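Local coordinates for protein ureidoglycolate hydrolase (Arabidopsis thaliana, PDB 4PXE) that hydrolyses (S)-ureidoglycolate to glyoxylate, ammonium and carbon dioxide with the help of two manganese ions per subunit, in the breakdown of purines, at residues R51-T64 and E67-G79. Sequence-based numbering, arbitrary orientation.
Sequences RRYVKNLMALAGLT and EDAVGNIFGKWDG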
loop_
_atom_site.group_PDB
_atom_site.type_symbol
_atom_site.label_atom_id
_atom_site.label_comp_id
_atom_site.label_asym_id
_atom_site.label_seq_id
_atom_site.Cartn_x
_atom_site.Cartn_y
_atom_site.Cartn_z
ATOM N N ARG A 51 10.347 11.412 23.094
ATOM C CA ARG A 51 9.818 12.402 24.046
ATOM C C ARG A 51 10.558 12.327 25.379
ATOM O O ARG A 51 10.908 13.351 25.962
ATOM C CB ARG A 51 8.324 12.166 24.311
ATOM C CG ARG A 51 7.398 12.404 23.127
ATOM C CD ARG A 51 5.966 11.949 23.455
ATOM N NE ARG A 51 5.138 12.104 22.266
ATOM C CZ ARG A 51 4.402 13.172 21.993
ATOM N NH1 ARG A 51 4.324 14.175 22.852
ATOM N NH2 ARG A 51 3.737 13.229 20.851
ATOM N N ARG A 52 10.774 11.105 25.854
ATOM C CA ARG A 52 11.443 10.900 27.133
ATOM C C ARG A 52 12.885 11.399 27.083
ATOM O O ARG A 52 13.363 12.017 28.032
ATOM C CB ARG A 52 11.371 9.427 27.541
ATOM C CG ARG A 52 9.942 8.952 27.815
ATOM C CD ARG A 52 9.863 7.447 27.999
ATOM N NE ARG A 52 10.745 6.962 29.056
ATOM C CZ ARG A 52 10.394 6.854 30.334
ATOM N NH1 ARG A 52 9.174 7.203 30.719
ATOM N NH2 ARG A 52 11.262 6.400 31.228
ATOM N N TYR A 53 13.560 11.145 25.964
ATOM C CA TYR A 53 14.936 11.586 25.774
ATOM C C TYR A 53 15.008 13.109 25.849
ATOM O O TYR A 53 15.853 13.665 26.547
ATOM C CB TYR A 53 15.455 11.076 24.423
ATOM C CG TYR A 53 16.900 11.402 24.122
ATOM C CD1 TYR A 53 17.247 12.617 23.547
ATOM C CD2 TYR A 53 17.912 10.490 24.385
ATOM C CE1 TYR A 53 18.572 12.920 23.252
ATOM C CE2 TYR A 53 19.239 10.784 24.094
ATOM C CZ TYR A 53 19.556 12.004 23.527
ATOM O OH TYR A 53 20.867 12.304 23.234
ATOM N N VAL A 54 14.094 13.783 25.156
ATOM C CA VAL A 54 14.051 15.241 25.162
ATOM C C VAL A 54 13.688 15.823 26.538
ATOM O O VAL A 54 14.315 16.775 27.005
ATOM C CB VAL A 54 13.090 15.783 24.071
ATOM C CG1 VAL A 54 12.906 17.279 24.224
ATOM C CG2 VAL A 54 13.637 15.461 22.682
ATOM N N LYS A 55 12.682 15.248 27.189
ATOM C CA LYS A 55 12.299 15.709 28.522
ATOM C C LYS A 55 13.458 15.577 29.520
ATOM O O LYS A 55 13.644 16.445 30.373
ATOM C CB LYS A 55 11.041 14.980 29.012
ATOM C CG LYS A 55 9.760 15.546 28.393
ATOM C CD LYS A 55 8.492 14.860 28.901
ATOM C CE LYS A 55 8.299 13.488 28.275
ATOM N NZ LYS A 55 7.079 12.791 28.824
ATOM N N ASN A 56 14.240 14.505 29.392
ATOM C CA ASN A 56 15.427 14.317 30.223
ATOM C C ASN A 56 16.441 15.439 30.007
ATOM O O ASN A 56 16.964 16.018 30.965
ATOM C CB ASN A 56 16.047 12.939 29.974
ATOM C CG ASN A 56 17.277 12.690 30.817
ATOM O OD1 ASN A 56 18.389 12.607 30.301
ATOM N ND2 ASN A 56 17.083 12.567 32.128
ATOM N N LEU A 57 16.693 15.775 28.744
ATOM C CA LEU A 57 17.589 16.890 28.445
ATOM C C LEU A 57 17.072 18.232 28.968
ATOM O O LEU A 57 17.845 19.052 29.454
ATOM C CB LEU A 57 17.852 16.982 26.938
ATOM C CG LEU A 57 18.645 15.835 26.314
ATOM C CD1 LEU A 57 18.890 16.118 24.847
ATOM C CD2 LEU A 57 19.961 15.648 27.051
ATOM N N MET A 58 15.764 18.459 28.869
ATOM C CA MET A 58 15.179 19.691 29.382
ATOM C C MET A 58 15.377 19.798 30.891
ATOM O O MET A 58 15.729 20.856 31.406
ATOM C CB MET A 58 13.687 19.763 29.059
ATOM C CG MET A 58 13.362 20.032 27.600
ATOM S SD MET A 58 11.574 20.208 27.426
ATOM C CE MET A 58 11.434 20.698 25.691
ATOM N N ALA A 59 15.165 18.685 31.585
ATOM C CA ALA A 59 15.337 18.661 33.037
ATOM C C ALA A 59 16.799 18.882 33.402
ATOM O O ALA A 59 17.102 19.611 34.354
ATOM C CB ALA A 59 14.827 17.349 33.606
ATOM N N LEU A 60 17.709 18.266 32.646
ATOM C CA LEU A 60 19.142 18.440 32.900
ATOM C C LEU A 60 19.569 19.890 32.708
ATOM O O LEU A 60 20.498 20.352 33.355
ATOM C CB LEU A 60 19.974 17.525 32.005
ATOM C CG LEU A 60 19.942 16.032 32.336
ATOM C CD1 LEU A 60 20.588 15.214 31.218
ATOM C CD2 LEU A 60 20.619 15.755 33.675
ATOM N N ALA A 61 18.878 20.602 31.822
ATOM C CA ALA A 61 19.139 22.012 31.563
ATOM C C ALA A 61 18.469 22.925 32.597
ATOM O O ALA A 61 18.511 24.150 32.475
ATOM C CB ALA A 61 18.679 22.383 30.159
ATOM N N GLY A 62 17.830 22.323 33.598
ATOM C CA GLY A 62 17.196 23.083 34.667
ATOM C C GLY A 62 15.874 23.746 34.314
ATOM O O GLY A 62 15.448 24.693 34.979
ATOM N N LEU A 63 15.214 23.255 33.269
ATOM C CA LEU A 63 13.958 23.857 32.831
ATOM C C LEU A 63 12.761 23.281 33.583
ATOM O O LEU A 63 12.745 22.103 33.925
ATOM C CB LEU A 63 13.765 23.647 31.323
ATOM C CG LEU A 63 14.888 24.170 30.429
ATOM C CD1 LEU A 63 14.664 23.734 28.988
ATOM C CD2 LEU A 63 14.939 25.679 30.514
ATOM N N THR A 64 11.767 24.126 33.834
ATOM C CA THR A 64 10.478 23.651 34.327
ATOM C C THR A 64 9.736 22.961 33.186
ATOM O O THR A 64 9.408 23.598 32.181
ATOM C CB THR A 64 9.626 24.815 34.840
ATOM O OG1 THR A 64 10.344 25.524 35.859
ATOM C CG2 THR A 64 8.316 24.298 35.418
ATOM N N GLU A 67 3.518 19.371 30.243
ATOM C CA GLU A 67 2.883 18.880 29.026
ATOM C C GLU A 67 1.412 19.228 29.025
ATOM O O GLU A 67 0.773 19.261 30.080
ATOM C CB GLU A 67 3.019 17.366 28.915
ATOM C CG GLU A 67 4.434 16.874 28.797
ATOM C CD GLU A 67 4.498 15.391 28.538
ATOM O OE1 GLU A 67 4.255 14.966 27.386
ATOM O OE2 GLU A 67 4.783 14.639 29.484
ATOM N N ASP A 68 0.866 19.486 27.843
ATOM C CA ASP A 68 -0.563 19.754 27.744
ATOM C C ASP A 68 -1.337 18.493 27.353
ATOM O O ASP A 68 -0.768 17.400 27.285
ATOM C CB ASP A 68 -0.876 20.961 26.836
ATOM C CG ASP A 68 -0.539 20.722 25.360
ATOM O OD1 ASP A 68 -0.396 19.556 24.950
ATOM O OD2 ASP A 68 -0.440 21.735 24.627
ATOM N N ALA A 69 -2.634 18.652 27.109
ATOM C CA ALA A 69 -3.527 17.510 26.928
ATOM C C ALA A 69 -3.177 16.602 25.743
ATOM O O ALA A 69 -3.514 15.419 25.743
ATOM C CB ALA A 69 -4.971 17.986 26.833
ATOM N N VAL A 70 -2.497 17.153 24.741
ATOM C CA VAL A 70 -2.158 16.370 23.550
ATOM C C VAL A 70 -0.672 16.052 23.451
ATOM O O VAL A 70 -0.226 15.424 22.490
ATOM C CB VAL A 70 -2.615 17.057 22.238
ATOM C CG1 VAL A 70 -4.133 17.238 22.222
ATOM C CG2 VAL A 70 -1.907 18.383 22.033
ATOM N N GLY A 71 0.099 16.499 24.433
ATOM C CA GLY A 71 1.499 16.125 24.477
ATOM C C GLY A 71 2.470 17.138 23.906
ATOM O O GLY A 71 3.624 16.790 23.650
ATOM N N ASN A 72 2.029 18.375 23.698
ATOM C CA ASN A 72 3.005 19.447 23.514
ATOM C C ASN A 72 3.788 19.555 24.809
ATOM O O ASN A 72 3.209 19.517 25.903
ATOM C CB ASN A 72 2.348 20.793 23.186
ATOM C CG ASN A 72 1.586 20.788 21.871
ATOM O OD1 ASN A 72 2.095 20.380 20.822
ATOM N ND2 ASN A 72 0.358 21.277 21.917
ATOM N N ILE A 73 5.104 19.679 24.691
ATOM C CA ILE A 73 5.993 19.679 25.848
ATOM C C ILE A 73 6.667 21.039 25.968
ATOM O O ILE A 73 7.131 21.590 24.973
ATOM C CB ILE A 73 7.028 18.543 25.725
ATOM C CG1 ILE A 73 6.306 17.190 25.778
ATOM C CG2 ILE A 73 8.066 18.619 26.827
ATOM C CD1 ILE A 73 7.137 15.993 25.360
ATOM N N PHE A 74 6.704 21.588 27.184
ATOM C CA PHE A 74 7.193 22.934 27.412
ATOM C C PHE A 74 8.301 22.890 28.454
ATOM O O PHE A 74 8.170 22.197 29.460
ATOM C CB PHE A 74 6.057 23.835 27.922
ATOM C CG PHE A 74 4.887 23.946 26.975
ATOM C CD1 PHE A 74 3.898 22.971 26.955
ATOM C CD2 PHE A 74 4.771 25.028 26.115
ATOM C CE1 PHE A 74 2.817 23.068 26.087
ATOM C CE2 PHE A 74 3.689 25.135 25.241
ATOM C CZ PHE A 74 2.714 24.152 25.230
ATOM N N GLY A 75 9.390 23.613 28.207
ATOM C CA GLY A 75 10.498 23.693 29.148
ATOM C C GLY A 75 10.883 25.138 29.384
ATOM O O GLY A 75 11.441 25.792 28.500
ATOM N N LYS A 76 10.581 25.653 30.575
ATOM C CA LYS A 76 10.777 27.076 30.850
ATOM C C LYS A 76 11.968 27.401 31.758
ATOM O O LYS A 76 12.213 26.724 32.756
ATOM C CB LYS A 76 9.505 27.690 31.456
ATOM C CG LYS A 76 9.644 29.163 31.806
ATOM C CD LYS A 76 8.349 29.785 32.310
ATOM C CE LYS A 76 7.392 30.094 31.171
ATOM N NZ LYS A 76 6.211 30.908 31.647
ATOM N N TRP A 77 12.706 28.434 31.370
ATOM C CA TRP A 77 13.706 29.060 32.224
ATOM C C TRP A 77 13.066 30.351 32.730
ATOM O O TRP A 77 12.837 31.281 31.954
ATOM C CB TRP A 77 14.973 29.335 31.403
ATOM C CG TRP A 77 16.112 30.019 32.112
ATOM C CD1 TRP A 77 16.183 30.373 33.429
ATOM C CD2 TRP A 77 17.344 30.443 31.518
ATOM N NE1 TRP A 77 17.390 30.985 33.691
ATOM C CE2 TRP A 77 18.119 31.042 32.532
ATOM C CE3 TRP A 77 17.867 30.374 30.221
ATOM C CZ2 TRP A 77 19.389 31.569 32.291
ATOM C CZ3 TRP A 77 19.122 30.896 29.981
ATOM C CH2 TRP A 77 19.870 31.490 31.011
ATOM N N ASP A 78 12.747 30.390 34.026
ATOM C CA ASP A 78 12.049 31.532 34.615
ATOM C C ASP A 78 12.923 32.777 34.619
ATOM O O ASP A 78 14.069 32.741 35.066
ATOM C CB ASP A 78 11.635 31.235 36.059
ATOM C CG ASP A 78 10.623 30.121 36.166
ATOM O OD1 ASP A 78 10.652 29.412 37.194
ATOM O OD2 ASP A 78 9.793 29.955 35.244
ATOM N N GLY A 79 12.374 33.880 34.131
ATOM C CA GLY A 79 13.100 35.135 34.099
ATOM C C GLY A 79 12.909 35.952 35.367
ATOM O O GLY A 79 12.172 35.557 36.274
HETATM O O HOH W 1 8.521 27.767 35.449
#
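Lys55 leaves its helix with CG anti to the carbonyl carbon (chi1 -79°) and bends at chi3 (-76°), a course that lays its methylenes across Ile73 at about a right angle and lifts NZ to Glu67. CG of Lys55 lies 3.8 Å from CG2 of Ile73, whose branched side chain also meets Met58. NZ makes a 3.0 Å salt bridge with OE2 of Glu67, approaching from above the carboxylate plane, while OE1 is hydrogen-bonded to Tyr183 OH. Lysine suits this partly exposed border, apolar in its stem and charged at its end. With an alanine in place of Lys55, Glu67 OE2 is likely to lose its salt-bridge partner and Ile73 its methylene cover. Deeper in, SD of Met58 passes 4.0 Å from CA of Gly75, where any CB would clash with it. After the Schellman motif at Gly62, whose positive phi favours glycine, Leu63 fills the angle between helix and strand, its CD2 3.8 Å from CB of Trp77. Thr64 and Lys76 form an antiparallel hydrogen-bonded pair (Thr64 N to Lys76 O 2.8 Å, Lys76 N to Thr64 O 2.9 Å); exposed Thr64 shares a water with Asp78 through OG1. Arg51 NH1 gives Gly71 O a weak bond (2.8 Å, 129°). Helix 45-60 thus packs on the edge hairpin through apolar Met58, Leu63 and Ile73, with Lys55-Glu67 on the partly exposed flank and buried Arg51's charge met by Asp47.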